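PDB 4GQ2: nucleoporin nup120 from Schizosaccharomyces pombe, which serves as a structural component of the nuclear pore complex, whose nucleoporins can also dock transiently associated nuclear transport factors. Local coordinates for residues I654-S666 with H792-R805. Residues are numbered along the deposited sequence; the frame is centred on the assembly and turned at random.
Sequences IQRLRSFDIYNHS and HATVISSLSAIFIR
Phe660 lays one ring face on Leu799, whose CB stands 3.8 Å from the ring centroid, a CH-pi contact. CD1 of the same leucine touches Phe660 CE1 and CZ over that face. On Phe660, CG is anti to the carbonyl carbon (chi1 -62°), which turns the ring toward helix 790-803; there CD1 meets Ile796 CD1 at 3.6 Å and, across the ring, CE2 meets Phe803 CD2 at 3.8 Å. Replacing this ring with an alanine is likely to open a gap between Ile796 and Phe803 and to strip Leu799 of its aromatic cover. Phe803 is held between Ile802 CG2 over one ring face and Arg658 CA, offset toward the rim, on the other. Arg658 CB lies 3.7 Å from Phe803 CG, and a bend at chi3 (-66°) carries NH2 to Phe803 O at 3.0 Å, with N-H...O at 161°. This bond lies in the carbonyl plane on a lone pair, ties down a carbonyl at the helix C-terminus, and leaves NH1 to a salt bridge with Asp728. Farther along, Tyr663 sets its ring edge against Ile796 CG2, 3.7 Å from CD2, while Ala793 CB approaches CG obliquely. The extended linker 659-663, part of the Nup120 helical domain family, joins helix 646-658 to strand 664-665 and runs obliquely along helix 790-803 in the opposite chain direction. Around this pair, helix 672-703 brings Phe689 against both Phe660 and Phe803, helix 719-739 supplies Asp728, and strand 664-665 pairs antiparallel with strand 780-781, just ahead of helix 790-803.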
loop_
_atom_site.group_PDB
_atom_site.type_symbol
_atom_site.label_atom_id
_atom_site.label_comp_id
_atom_site.label_asym_id
_atom_site.label_seq_id
_atom_site.Cartn_x
_atom_site.Cartn_y
_atom_site.Cartn_z
ATOM N N ILE A 654 14.921 -24.158 5.232
ATOM C CA ILE A 654 14.955 -22.821 4.629
ATOM C C ILE A 654 15.078 -22.915 3.111
ATOM O O ILE A 654 14.499 -22.106 2.387
ATOM C CB ILE A 654 16.066 -21.930 5.236
ATOM C CG1 ILE A 654 15.645 -21.448 6.622
ATOM C CG2 ILE A 654 16.366 -20.718 4.356
ATOM C CD1 ILE A 654 16.806 -21.118 7.533
ATOM N N GLN A 655 15.817 -23.911 2.630
ATOM C CA GLN A 655 15.911 -24.145 1.194
ATOM C C GLN A 655 14.562 -24.577 0.620
ATOM O O GLN A 655 14.166 -24.100 -0.437
ATOM C CB GLN A 655 17.011 -25.158 0.858
ATOM C CG GLN A 655 18.430 -24.604 0.918
ATOM C CD GLN A 655 18.722 -23.565 -0.155
ATOM O OE1 GLN A 655 19.080 -22.423 0.152
ATOM N NE2 GLN A 655 18.575 -23.955 -1.420
ATOM N N ARG A 656 13.853 -25.454 1.329
ATOM C CA ARG A 656 12.523 -25.902 0.895
ATOM C C ARG A 656 11.525 -24.752 0.793
ATOM O O ARG A 656 10.773 -24.666 -0.178
ATOM C CB ARG A 656 11.951 -26.964 1.843
ATOM C CG ARG A 656 12.365 -28.390 1.536
ATOM C CD ARG A 656 11.171 -29.334 1.519
ATOM N NE ARG A 656 10.544 -29.494 2.829
ATOM C CZ ARG A 656 9.295 -29.919 3.020
ATOM N NH1 ARG A 656 8.519 -30.223 1.985
ATOM N NH2 ARG A 656 8.815 -30.032 4.252
ATOM N N LEU A 657 11.524 -23.883 1.803
ATOM C CA LEU A 657 10.527 -22.819 1.923
ATOM C C LEU A 657 10.642 -21.794 0.805
ATOM O O LEU A 657 9.631 -21.308 0.298
ATOM C CB LEU A 657 10.618 -22.138 3.294
ATOM C CG LEU A 657 10.250 -22.996 4.511
ATOM C CD1 LEU A 657 10.729 -22.364 5.810
ATOM C CD2 LEU A 657 8.756 -23.279 4.571
ATOM N N ARG A 658 11.874 -21.498 0.403
ATOM C CA ARG A 658 12.137 -20.508 -0.641
ATOM C C ARG A 658 12.234 -21.122 -2.035
ATOM O O ARG A 658 12.431 -20.403 -3.020
ATOM C CB ARG A 658 13.414 -19.720 -0.324
ATOM C CG ARG A 658 14.685 -20.555 -0.306
ATOM C CD ARG A 658 15.832 -19.796 0.334
ATOM N NE ARG A 658 16.204 -18.640 -0.467
ATOM C CZ ARG A 658 17.056 -17.698 -0.083
ATOM N NH1 ARG A 658 17.644 -17.770 1.110
ATOM N NH2 ARG A 658 17.316 -16.679 -0.897
ATOM N N SER A 659 12.101 -22.444 -2.113
ATOM C CA SER A 659 12.188 -23.164 -3.385
ATOM C C SER A 659 10.914 -23.001 -4.189
ATOM O O SER A 659 9.834 -23.350 -3.718
ATOM C CB SER A 659 12.445 -24.652 -3.146
ATOM O OG SER A 659 13.775 -24.875 -2.719
ATOM N N PHE A 660 11.047 -22.463 -5.399
ATOM C CA PHE A 660 9.905 -22.286 -6.300
ATOM C C PHE A 660 10.255 -22.577 -7.752
ATOM O O PHE A 660 11.325 -22.187 -8.235
ATOM C CB PHE A 660 9.338 -20.867 -6.185
ATOM C CG PHE A 660 8.808 -20.544 -4.823
ATOM C CD1 PHE A 660 7.572 -21.029 -4.414
ATOM C CD2 PHE A 660 9.556 -19.774 -3.936
ATOM C CE1 PHE A 660 7.085 -20.747 -3.145
ATOM C CE2 PHE A 660 9.074 -19.483 -2.672
ATOM C CZ PHE A 660 7.837 -19.970 -2.274
ATOM N N ASP A 661 9.340 -23.261 -8.439
ATOM C CA ASP A 661 9.424 -23.423 -9.889
ATOM C C ASP A 661 9.383 -22.078 -10.610
ATOM O O ASP A 661 9.004 -21.052 -10.034
ATOM C CB ASP A 661 8.287 -24.311 -10.405
ATOM C CG ASP A 661 8.770 -25.671 -10.871
ATOM O OD1 ASP A 661 9.998 -25.880 -10.948
ATOM O OD2 ASP A 661 7.918 -26.529 -11.176
ATOM N N ILE A 662 9.786 -22.085 -11.871
ATOM C CA ILE A 662 9.645 -20.896 -12.691
ATOM C C ILE A 662 8.805 -21.232 -13.917
ATOM O O ILE A 662 9.073 -22.205 -14.624
ATOM C CB ILE A 662 11.010 -20.242 -13.046
ATOM C CG1 ILE A 662 10.800 -18.808 -13.564
ATOM C CG2 ILE A 662 11.802 -21.096 -14.030
ATOM C CD1 ILE A 662 12.045 -17.944 -13.567
ATOM N N TYR A 663 7.760 -20.442 -14.130
ATOM C CA TYR A 663 6.937 -20.591 -15.312
ATOM C C TYR A 663 7.428 -19.650 -16.390
ATOM O O TYR A 663 8.303 -18.813 -16.145
ATOM C CB TYR A 663 5.462 -20.368 -14.984
ATOM C CG TYR A 663 4.869 -21.537 -14.240
ATOM C CD1 TYR A 663 4.309 -22.614 -14.927
ATOM C CD2 TYR A 663 4.896 -21.590 -12.849
ATOM C CE1 TYR A 663 3.776 -23.698 -14.248
ATOM C CE2 TYR A 663 4.364 -22.669 -12.162
ATOM C CZ TYR A 663 3.806 -23.718 -12.865
ATOM O OH TYR A 663 3.279 -24.790 -12.185
ATOM N N ASN A 664 6.881 -19.806 -17.589
ATOM C CA ASN A 664 7.292 -18.997 -18.716
ATOM C C ASN A 664 6.814 -17.561 -18.545
ATOM O O ASN A 664 5.625 -17.315 -18.324
ATOM C CB ASN A 664 6.761 -19.603 -20.012
ATOM C CG ASN A 664 7.030 -21.099 -20.111
ATOM O OD1 ASN A 664 6.149 -21.916 -19.848
ATOM N ND2 ASN A 664 8.255 -21.461 -20.478
ATOM N N HIS A 665 7.756 -16.622 -18.609
ATOM C CA HIS A 665 7.429 -15.202 -18.633
ATOM C C HIS A 665 6.655 -14.900 -19.874
ATOM O O HIS A 665 6.965 -15.424 -20.948
ATOM C CB HIS A 665 8.690 -14.362 -18.586
ATOM C CG HIS A 665 8.427 -12.878 -18.613
ATOM N ND1 HIS A 665 7.949 -12.209 -17.547
ATOM C CD2 HIS A 665 8.586 -11.940 -19.630
ATOM C CE1 HIS A 665 7.811 -10.907 -17.862
ATOM N NE2 HIS A 665 8.203 -10.744 -19.136
ATOM N N SER A 666 5.640 -14.051 -19.749
ATOM C CA SER A 666 4.674 -13.889 -20.824
ATOM C C SER A 666 4.747 -12.588 -21.595
ATOM O O SER A 666 5.252 -11.574 -21.106
ATOM C CB SER A 666 3.252 -14.079 -20.306
ATOM O OG SER A 666 2.307 -13.675 -21.287
ATOM N N HIS A 792 -1.713 -18.551 -10.809
ATOM C CA HIS A 792 -0.725 -19.371 -10.109
ATOM C C HIS A 792 0.676 -19.212 -10.661
ATOM O O HIS A 792 1.658 -19.234 -9.905
ATOM C CB HIS A 792 -1.140 -20.843 -10.126
ATOM C CG HIS A 792 -0.185 -21.747 -9.383
ATOM N ND1 HIS A 792 -0.252 -21.931 -8.051
ATOM C CD2 HIS A 792 0.906 -22.489 -9.828
ATOM C CE1 HIS A 792 0.735 -22.762 -7.660
ATOM N NE2 HIS A 792 1.445 -23.102 -8.748
ATOM N N ALA A 793 0.792 -19.044 -11.977
ATOM C CA ALA A 793 2.110 -18.921 -12.604
ATOM C C ALA A 793 2.776 -17.601 -12.248
ATOM O O ALA A 793 3.979 -17.559 -12.009
ATOM C CB ALA A 793 2.020 -19.094 -14.119
ATOM N N THR A 794 1.997 -16.523 -12.219
ATOM C CA THR A 794 2.541 -15.202 -11.890
ATOM C C THR A 794 3.023 -15.150 -10.435
ATOM O O THR A 794 4.150 -14.723 -10.158
ATOM C CB THR A 794 1.543 -14.085 -12.230
ATOM O OG1 THR A 794 1.188 -14.198 -13.614
ATOM C CG2 THR A 794 2.141 -12.697 -11.984
ATOM N N VAL A 795 2.189 -15.634 -9.518
ATOM C CA VAL A 795 2.581 -15.735 -8.121
ATOM C C VAL A 795 3.911 -16.477 -8.020
ATOM O O VAL A 795 4.915 -15.907 -7.573
ATOM C CB VAL A 795 1.501 -16.433 -7.271
ATOM C CG1 VAL A 795 1.952 -16.532 -5.822
ATOM C CG2 VAL A 795 0.179 -15.681 -7.367
ATOM N N ILE A 796 3.915 -17.733 -8.472
ATOM C CA ILE A 796 5.096 -18.598 -8.393
ATOM C C ILE A 796 6.324 -17.938 -9.013
ATOM O O ILE A 796 7.405 -17.950 -8.419
ATOM C CB ILE A 796 4.813 -19.999 -9.005
ATOM C CG1 ILE A 796 4.054 -20.878 -8.007
ATOM C CG2 ILE A 796 6.094 -20.699 -9.440
ATOM C CD1 ILE A 796 4.857 -21.302 -6.792
ATOM N N SER A 797 6.155 -17.337 -10.189
ATOM C CA SER A 797 7.258 -16.637 -10.853
ATOM C C SER A 797 7.775 -15.472 -10.014
ATOM O O SER A 797 8.990 -15.311 -9.858
ATOM C CB SER A 797 6.837 -16.141 -12.237
ATOM O OG SER A 797 6.336 -17.211 -13.017
ATOM N N SER A 798 6.844 -14.671 -9.479
ATOM C CA SER A 798 7.175 -13.538 -8.603
ATOM C C SER A 798 7.963 -13.995 -7.391
ATOM O O SER A 798 8.973 -13.387 -7.045
ATOM C CB SER A 798 5.910 -12.813 -8.147
ATOM O OG SER A 798 5.156 -12.360 -9.257
ATOM N N LEU A 799 7.499 -15.071 -6.755
ATOM C CA LEU A 799 8.209 -15.660 -5.617
ATOM C C LEU A 799 9.606 -16.129 -6.010
ATOM O O LEU A 799 10.563 -15.916 -5.270
ATOM C CB LEU A 799 7.412 -16.819 -4.995
ATOM C CG LEU A 799 6.087 -16.437 -4.332
ATOM C CD1 LEU A 799 5.394 -17.668 -3.777
ATOM C CD2 LEU A 799 6.285 -15.391 -3.240
ATOM N N SER A 800 9.714 -16.754 -7.180
ATOM C CA SER A 800 11.003 -17.189 -7.709
ATOM C C SER A 800 11.956 -16.008 -7.858
ATOM O O SER A 800 13.103 -16.076 -7.418
ATOM C CB SER A 800 10.829 -17.911 -9.048
ATOM O OG SER A 800 12.072 -18.388 -9.530
ATOM N N ALA A 801 11.468 -14.918 -8.448
ATOM C CA ALA A 801 12.271 -13.700 -8.606
ATOM C C ALA A 801 12.754 -13.127 -7.275
ATOM O O ALA A 801 13.766 -12.418 -7.225
ATOM C CB ALA A 801 11.497 -12.645 -9.381
ATOM N N ILE A 802 12.032 -13.433 -6.202
ATOM C CA ILE A 802 12.373 -12.919 -4.881
ATOM C C ILE A 802 13.490 -13.743 -4.263
ATOM O O ILE A 802 14.411 -13.189 -3.668
ATOM C CB ILE A 802 11.148 -12.898 -3.927
ATOM C CG1 ILE A 802 10.087 -11.915 -4.433
ATOM C CG2 ILE A 802 11.571 -12.537 -2.507
ATOM C CD1 ILE A 802 8.702 -12.135 -3.850
ATOM N N PHE A 803 13.405 -15.063 -4.399
ATOM C CA PHE A 803 14.296 -15.950 -3.650
ATOM C C PHE A 803 15.455 -16.597 -4.412
ATOM O O PHE A 803 16.443 -16.984 -3.788
ATOM C CB PHE A 803 13.493 -17.022 -2.912
ATOM C CG PHE A 803 12.562 -16.470 -1.870
ATOM C CD1 PHE A 803 13.052 -16.008 -0.648
ATOM C CD2 PHE A 803 11.192 -16.419 -2.106
ATOM C CE1 PHE A 803 12.194 -15.506 0.313
ATOM C CE2 PHE A 803 10.328 -15.906 -1.150
ATOM C CZ PHE A 803 10.829 -15.455 0.062
ATOM N N ILE A 804 15.346 -16.748 -5.729
ATOM C CA ILE A 804 16.405 -17.462 -6.454
ATOM C C ILE A 804 17.506 -16.500 -6.870
ATOM O O ILE A 804 17.288 -15.591 -7.669
ATOM C CB ILE A 804 15.888 -18.421 -7.569
ATOM C CG1 ILE A 804 15.415 -17.673 -8.824
ATOM C CG2 ILE A 804 14.821 -19.368 -7.010
ATOM C CD1 ILE A 804 16.405 -17.707 -9.972
ATOM N N ARG A 805 18.685 -16.715 -6.293
ATOM C CA ARG A 805 19.746 -15.710 -6.257
ATOM C C ARG A 805 21.054 -16.178 -6.897
ATOM O O ARG A 805 21.251 -17.374 -7.132
ATOM C CB ARG A 805 20.017 -15.301 -4.804
ATOM C CG ARG A 805 18.770 -15.082 -3.955
ATOM C CD ARG A 805 19.103 -14.512 -2.585
ATOM N NE ARG A 805 20.021 -13.385 -2.701
ATOM C CZ ARG A 805 19.674 -12.166 -3.100
ATOM N NH1 ARG A 805 18.413 -11.888 -3.412
ATOM N NH2 ARG A 805 20.596 -11.217 -3.183
#